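Local coordinates for protein Nab2 (Chaetomium thermophilum, PDB 4LJ0) that binds polyadenosine RNA through tandem CCCH zinc fingers, three of which make up this fragment, at residues Lys6-Cys11 and Lys38-Lys43. Residues are numbered along the deposited sequence; the frame is centred on the assembly and turned at random.
Sequences KYWPNC and KFTHLK. With ZN (zinc ion), chain G; ZN (zinc ion), chain F; ACT (acetate ion), chain J; nucleotides of chain C.
Trp8 meets Thr40 and Leu42 with the far corner of its six-membered ring: CH2 lies 3.4 Å from Thr40 CG2, and CZ3 an unusually close 3.2 Å from Leu42 CD2. With CG anti to the backbone N (chi1 -171°), the indole extends from the first finger of this fragment to the second, and both methyls approach its plane obliquely. Pro9, after a cis peptide bond, lays CB over one indole face; its CD lies 4.0 Å from CD1, the other branch of Leu42. No hydrogen bond crosses the interface; Thr40 OG1 instead bonds Met23 O. Each segment also supplies a zinc ligand, Cys11 SG to one ion and His41 NE2 to another. On the RNA side, Tyr7 lies against adenine A2 of chain C, whose C5 sits 3.4 Å above the ring plane, while Lys6 CG covers the opposite face. Replacing the tyrosine by an alanine would strip the base of this flat face and probably leave it freer to tilt, still with its weak N6 bond to Cys11 SG. Phe39 stacks on another adenine of the RNA. The chemistry therefore implies an apolar, modest (157 Å²) joint between two zinc-braced fingers, consistent with setting their adenine-binding surfaces relative to each other.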
ATOM      1  N   LYS A   6       5.089  -0.821  -6.010  1.00 48.77           N
ATOM      2  CA  LYS A   6       3.974   0.015  -5.573  1.00 49.39           C
ATOM      3  C   LYS A   6       3.379   0.810  -6.732  1.00 51.23           C
ATOM      4  O   LYS A   6       2.387   1.514  -6.560  1.00 60.04           O
ATOM      5  CB  LYS A   6       4.412   0.969  -4.454  1.00 47.25           C
ATOM      6  CG  LYS A   6       5.361   2.075  -4.889  1.00 55.17           C
ATOM      7  CD  LYS A   6       5.694   3.009  -3.729  1.00 61.95           C
ATOM      8  CE  LYS A   6       6.617   4.136  -4.168  1.00 66.49           C
ATOM      9  NZ  LYS A   6       6.968   5.056  -3.048  1.00 70.74           N
ATOM     10  N   TYR A   7       3.983   0.688  -7.911  1.00 45.97           N
ATOM     11  CA  TYR A   7       3.553   1.451  -9.079  1.00 51.10           C
ATOM     12  C   TYR A   7       2.694   0.611 -10.014  1.00 54.11           C
ATOM     13  O   TYR A   7       1.860   1.145 -10.748  1.00 53.10           O
ATOM     14  CB  TYR A   7       4.769   1.997  -9.824  1.00 49.79           C
ATOM     15  CG  TYR A   7       5.558   2.985  -9.002  1.00 49.80           C
ATOM     16  CD1 TYR A   7       5.077   4.268  -8.781  1.00 48.73           C
ATOM     17  CD2 TYR A   7       6.779   2.636  -8.438  1.00 50.57           C
ATOM     18  CE1 TYR A   7       5.788   5.179  -8.025  1.00 47.90           C
ATOM     19  CE2 TYR A   7       7.500   3.543  -7.680  1.00 48.60           C
ATOM     20  CZ  TYR A   7       6.997   4.812  -7.478  1.00 46.48           C
ATOM     21  OH  TYR A   7       7.705   5.722  -6.728  1.00 56.92           O
ATOM     22  N   TRP A   8       2.910  -0.699  -9.991  1.00 45.06           N
ATOM     23  CA  TRP A   8       2.103  -1.619 -10.778  1.00 41.77           C
ATOM     24  C   TRP A   8       0.639  -1.391 -10.423  1.00 41.91           C
ATOM     25  O   TRP A   8       0.316  -1.192  -9.254  1.00 52.52           O
ATOM     26  CB  TRP A   8       2.507  -3.063 -10.473  1.00 43.11           C
ATOM     27  CG  TRP A   8       1.875  -4.057 -11.385  1.00 42.52           C
ATOM     28  CD1 TRP A   8       2.384  -4.535 -12.557  1.00 40.72           C
ATOM     29  CD2 TRP A   8       0.601  -4.687 -11.215  1.00 40.62           C
ATOM     30  NE1 TRP A   8       1.508  -5.426 -13.123  1.00 44.09           N
ATOM     31  CE2 TRP A   8       0.406  -5.539 -12.318  1.00 41.70           C
ATOM     32  CE3 TRP A   8      -0.390  -4.618 -10.232  1.00 45.91           C
ATOM     33  CZ2 TRP A   8      -0.741  -6.313 -12.468  1.00 43.10           C
ATOM     34  CZ3 TRP A   8      -1.526  -5.391 -10.380  1.00 44.20           C
ATOM     35  CH2 TRP A   8      -1.694  -6.226 -11.491  1.00 49.19           C
ATOM     36  N   PRO A   9      -0.261  -1.415 -11.422  1.00 47.85           N
ATOM     37  CA  PRO A   9      -0.090  -1.730 -12.844  1.00 47.88           C
ATOM     38  C   PRO A   9       0.343  -0.535 -13.694  1.00 55.95           C
ATOM     39  O   PRO A   9       0.122  -0.544 -14.907  1.00 51.82           O
ATOM     40  CB  PRO A   9      -1.492  -2.179 -13.250  1.00 47.76           C
ATOM     41  CG  PRO A   9      -2.386  -1.321 -12.424  1.00 45.35           C
ATOM     42  CD  PRO A   9      -1.670  -1.111 -11.108  1.00 48.03           C
ATOM     43  N   ASN A  10       0.950   0.470 -13.066  1.00 56.59           N
ATOM     44  CA  ASN A  10       1.433   1.652 -13.778  1.00 49.30           C
ATOM     45  C   ASN A  10       2.922   1.873 -13.555  1.00 50.16           C
ATOM     46  O   ASN A  10       3.367   2.994 -13.309  1.00 53.83           O
ATOM     47  CB  ASN A  10       0.645   2.896 -13.352  1.00 50.64           C
ATOM     48  CG  ASN A  10      -0.816   2.820 -13.746  1.00 59.11           C
ATOM     49  OD1 ASN A  10      -1.707   2.949 -12.907  1.00 70.25           O
ATOM     50  ND2 ASN A  10      -1.070   2.601 -15.030  1.00 50.97           N
ATOM     51  N   CYS A  11       3.686   0.791 -13.643  1.00 49.94           N
ATOM     52  CA  CYS A  11       5.128   0.854 -13.485  1.00 53.65           C
ATOM     53  C   CYS A  11       5.782   1.273 -14.799  1.00 54.53           C
ATOM     54  O   CYS A  11       5.542   0.663 -15.840  1.00 53.82           O
ATOM     55  CB  CYS A  11       5.664  -0.504 -13.039  1.00 51.56           C
ATOM     56  SG  CYS A  11       7.435  -0.500 -12.720  1.00 48.28           S
ATOM     57  N   LYS A  38      -9.046 -14.965 -15.002  1.00 41.99           N
ATOM     58  CA  LYS A  38      -7.836 -15.145 -14.200  1.00 41.90           C
ATOM     59  C   LYS A  38      -6.848 -14.000 -14.397  1.00 41.72           C
ATOM     60  O   LYS A  38      -5.669 -14.127 -14.070  1.00 39.80           O
ATOM     61  CB  LYS A  38      -7.146 -16.461 -14.560  1.00 48.07           C
ATOM     62  CG  LYS A  38      -7.995 -17.697 -14.342  1.00 52.57           C
ATOM     63  CD  LYS A  38      -8.273 -17.936 -12.873  1.00 65.73           C
ATOM     64  CE  LYS A  38      -8.973 -19.268 -12.654  1.00 74.78           C
ATOM     65  NZ  LYS A  38      -9.087 -19.611 -11.208  1.00 84.65           N
ATOM     66  N   PHE A  39      -7.311 -12.888 -14.951  1.00 42.63           N
ATOM     67  CA  PHE A  39      -6.484 -11.696 -14.987  1.00 37.14           C
ATOM     68  C   PHE A  39      -6.333 -11.227 -13.546  1.00 40.04           C
ATOM     69  O   PHE A  39      -7.098 -11.644 -12.681  1.00 36.91           O
ATOM     70  CB  PHE A  39      -7.121 -10.619 -15.860  1.00 44.25           C
ATOM     71  CG  PHE A  39      -7.044 -10.914 -17.334  1.00 40.21           C
ATOM     72  CD1 PHE A  39      -5.860 -10.727 -18.028  1.00 42.97           C
ATOM     73  CD2 PHE A  39      -8.151 -11.374 -18.022  1.00 43.21           C
ATOM     74  CE1 PHE A  39      -5.785 -10.992 -19.386  1.00 50.97           C
ATOM     75  CE2 PHE A  39      -8.083 -11.640 -19.381  1.00 50.84           C
ATOM     76  CZ  PHE A  39      -6.899 -11.452 -20.062  1.00 51.72           C
ATOM     77  N   THR A  40      -5.345 -10.385 -13.273  1.00 36.29           N
ATOM     78  CA  THR A  40      -5.141  -9.906 -11.914  1.00 37.90           C
ATOM     79  C   THR A  40      -6.224  -8.902 -11.560  1.00 43.13           C
ATOM     80  O   THR A  40      -6.383  -7.885 -12.235  1.00 39.41           O
ATOM     81  CB  THR A  40      -3.767  -9.251 -11.738  1.00 42.22           C
ATOM     82  OG1 THR A  40      -2.750 -10.166 -12.158  1.00 42.56           O
ATOM     83  CG2 THR A  40      -3.528  -8.871 -10.275  1.00 44.88           C
ATOM     84  N   HIS A  41      -6.969  -9.195 -10.501  1.00 35.69           N
ATOM     85  CA  HIS A  41      -8.004  -8.287 -10.033  1.00 38.67           C
ATOM     86  C   HIS A  41      -7.491  -7.468  -8.860  1.00 38.89           C
ATOM     87  O   HIS A  41      -7.174  -8.013  -7.811  1.00 35.86           O
ATOM     88  CB  HIS A  41      -9.253  -9.078  -9.665  1.00 36.13           C
ATOM     89  CG  HIS A  41      -9.844  -9.814 -10.825  1.00 37.94           C
ATOM     90  ND1 HIS A  41      -9.621 -11.154 -11.050  1.00 37.45           N
ATOM     91  CD2 HIS A  41     -10.616  -9.384 -11.850  1.00 31.84           C
ATOM     92  CE1 HIS A  41     -10.251 -11.524 -12.151  1.00 40.54           C
ATOM     93  NE2 HIS A  41     -10.864 -10.469 -12.655  1.00 37.25           N
ATOM     94  N   LEU A  42      -7.383  -6.156  -9.046  1.00 38.09           N
ATOM     95  CA  LEU A  42      -6.850  -5.295  -7.994  1.00 42.22           C
ATOM     96  C   LEU A  42      -7.784  -5.241  -6.794  1.00 44.54           C
ATOM     97  O   LEU A  42      -9.000  -5.408  -6.924  1.00 39.02           O
ATOM     98  CB  LEU A  42      -6.616  -3.873  -8.509  1.00 41.93           C
ATOM     99  CG  LEU A  42      -5.777  -3.683  -9.773  1.00 48.83           C
ATOM    100  CD1 LEU A  42      -5.274  -2.244  -9.837  1.00 49.61           C
ATOM    101  CD2 LEU A  42      -4.628  -4.656  -9.854  1.00 55.21           C
ATOM    102  N   LYS A  43      -7.195  -5.007  -5.627  1.00 41.40           N
ATOM    103  CA  LYS A  43      -7.934  -4.830  -4.388  1.00 44.42           C
ATOM    104  C   LYS A  43      -7.879  -3.369  -3.955  1.00 50.74           C
ATOM    105  O   LYS A  43      -8.580  -2.960  -3.029  1.00 54.68           O
ATOM    106  CB  LYS A  43      -7.349  -5.733  -3.304  1.00 45.29           C
ATOM    107  CG  LYS A  43      -7.408  -7.202  -3.673  1.00 50.19           C
ATOM    108  CD  LYS A  43      -6.953  -8.092  -2.535  1.00 60.53           C
ATOM    109  CE  LYS A  43      -7.609  -9.458  -2.636  1.00 62.41           C
ATOM    110  NZ  LYS A  43      -7.143 -10.238  -3.808  1.00 55.09           N
TER
HETATM  111 ZN    ZN G 502     -11.656 -10.142 -14.558  1.00 35.91          ZN
HETATM  112 ZN    ZN F 501       7.657  -2.059 -11.066  1.00 47.71          ZN
HETATM  113  C   ACT J 505      -3.853  -4.692  -5.849  1.00 53.42           C
HETATM  114  O   ACT J 505      -3.219  -3.973  -6.648  1.00 71.65           O
HETATM  115  OXT ACT J 505      -4.653  -4.086  -5.111  1.00 53.62           O
HETATM  116  CH3 ACT J 505      -3.668  -6.181  -5.789  1.00 57.88           C
ATOM    117  P     A C   2       9.164  11.003  -9.664  1.00 63.03           P
ATOM    118  OP1   A C   2       9.758  12.365  -9.604  1.00 65.90           O
ATOM    119  OP2   A C   2       8.394  10.489  -8.504  1.00 65.22           O
ATOM    120  O5'   A C   2       8.216  10.952 -10.941  1.00 72.08           O
ATOM    121  C5'   A C   2       7.989   9.729 -11.633  1.00 61.96           C
ATOM    122  C4'   A C   2       6.533   9.545 -11.978  1.00 59.34           C
ATOM    123  O4'   A C   2       6.371   8.251 -12.614  1.00 56.71           O
ATOM    124  C3'   A C   2       5.584   9.550 -10.786  1.00 61.17           C
ATOM    125  O3'   A C   2       4.316  10.070 -11.181  1.00 65.28           O
ATOM    126  C2'   A C   2       5.470   8.068 -10.438  1.00 59.01           C
ATOM    127  O2'   A C   2       4.287   7.718  -9.755  1.00 61.47           O
ATOM    128  C1'   A C   2       5.544   7.415 -11.820  1.00 58.39           C
ATOM    129  N9    A C   2       6.148   6.080 -11.836  1.00 52.98           N
ATOM    130  C8    A C   2       5.713   4.989 -12.545  1.00 48.13           C
ATOM    131  N7    A C   2       6.467   3.927 -12.401  1.00 50.64           N
ATOM    132  C5    A C   2       7.476   4.347 -11.550  1.00 48.07           C
ATOM    133  C6    A C   2       8.595   3.684 -11.015  1.00 48.62           C
ATOM    134  N6    A C   2       8.886   2.406 -11.268  1.00 43.11           N
ATOM    135  N1    A C   2       9.414   4.385 -10.199  1.00 48.57           N
ATOM    136  C2    A C   2       9.120   5.665  -9.946  1.00 45.64           C
ATOM    137  N3    A C   2       8.101   6.395 -10.393  1.00 51.18           N
ATOM    138  C4    A C   2       7.303   5.673 -11.201  1.00 50.83           C
TER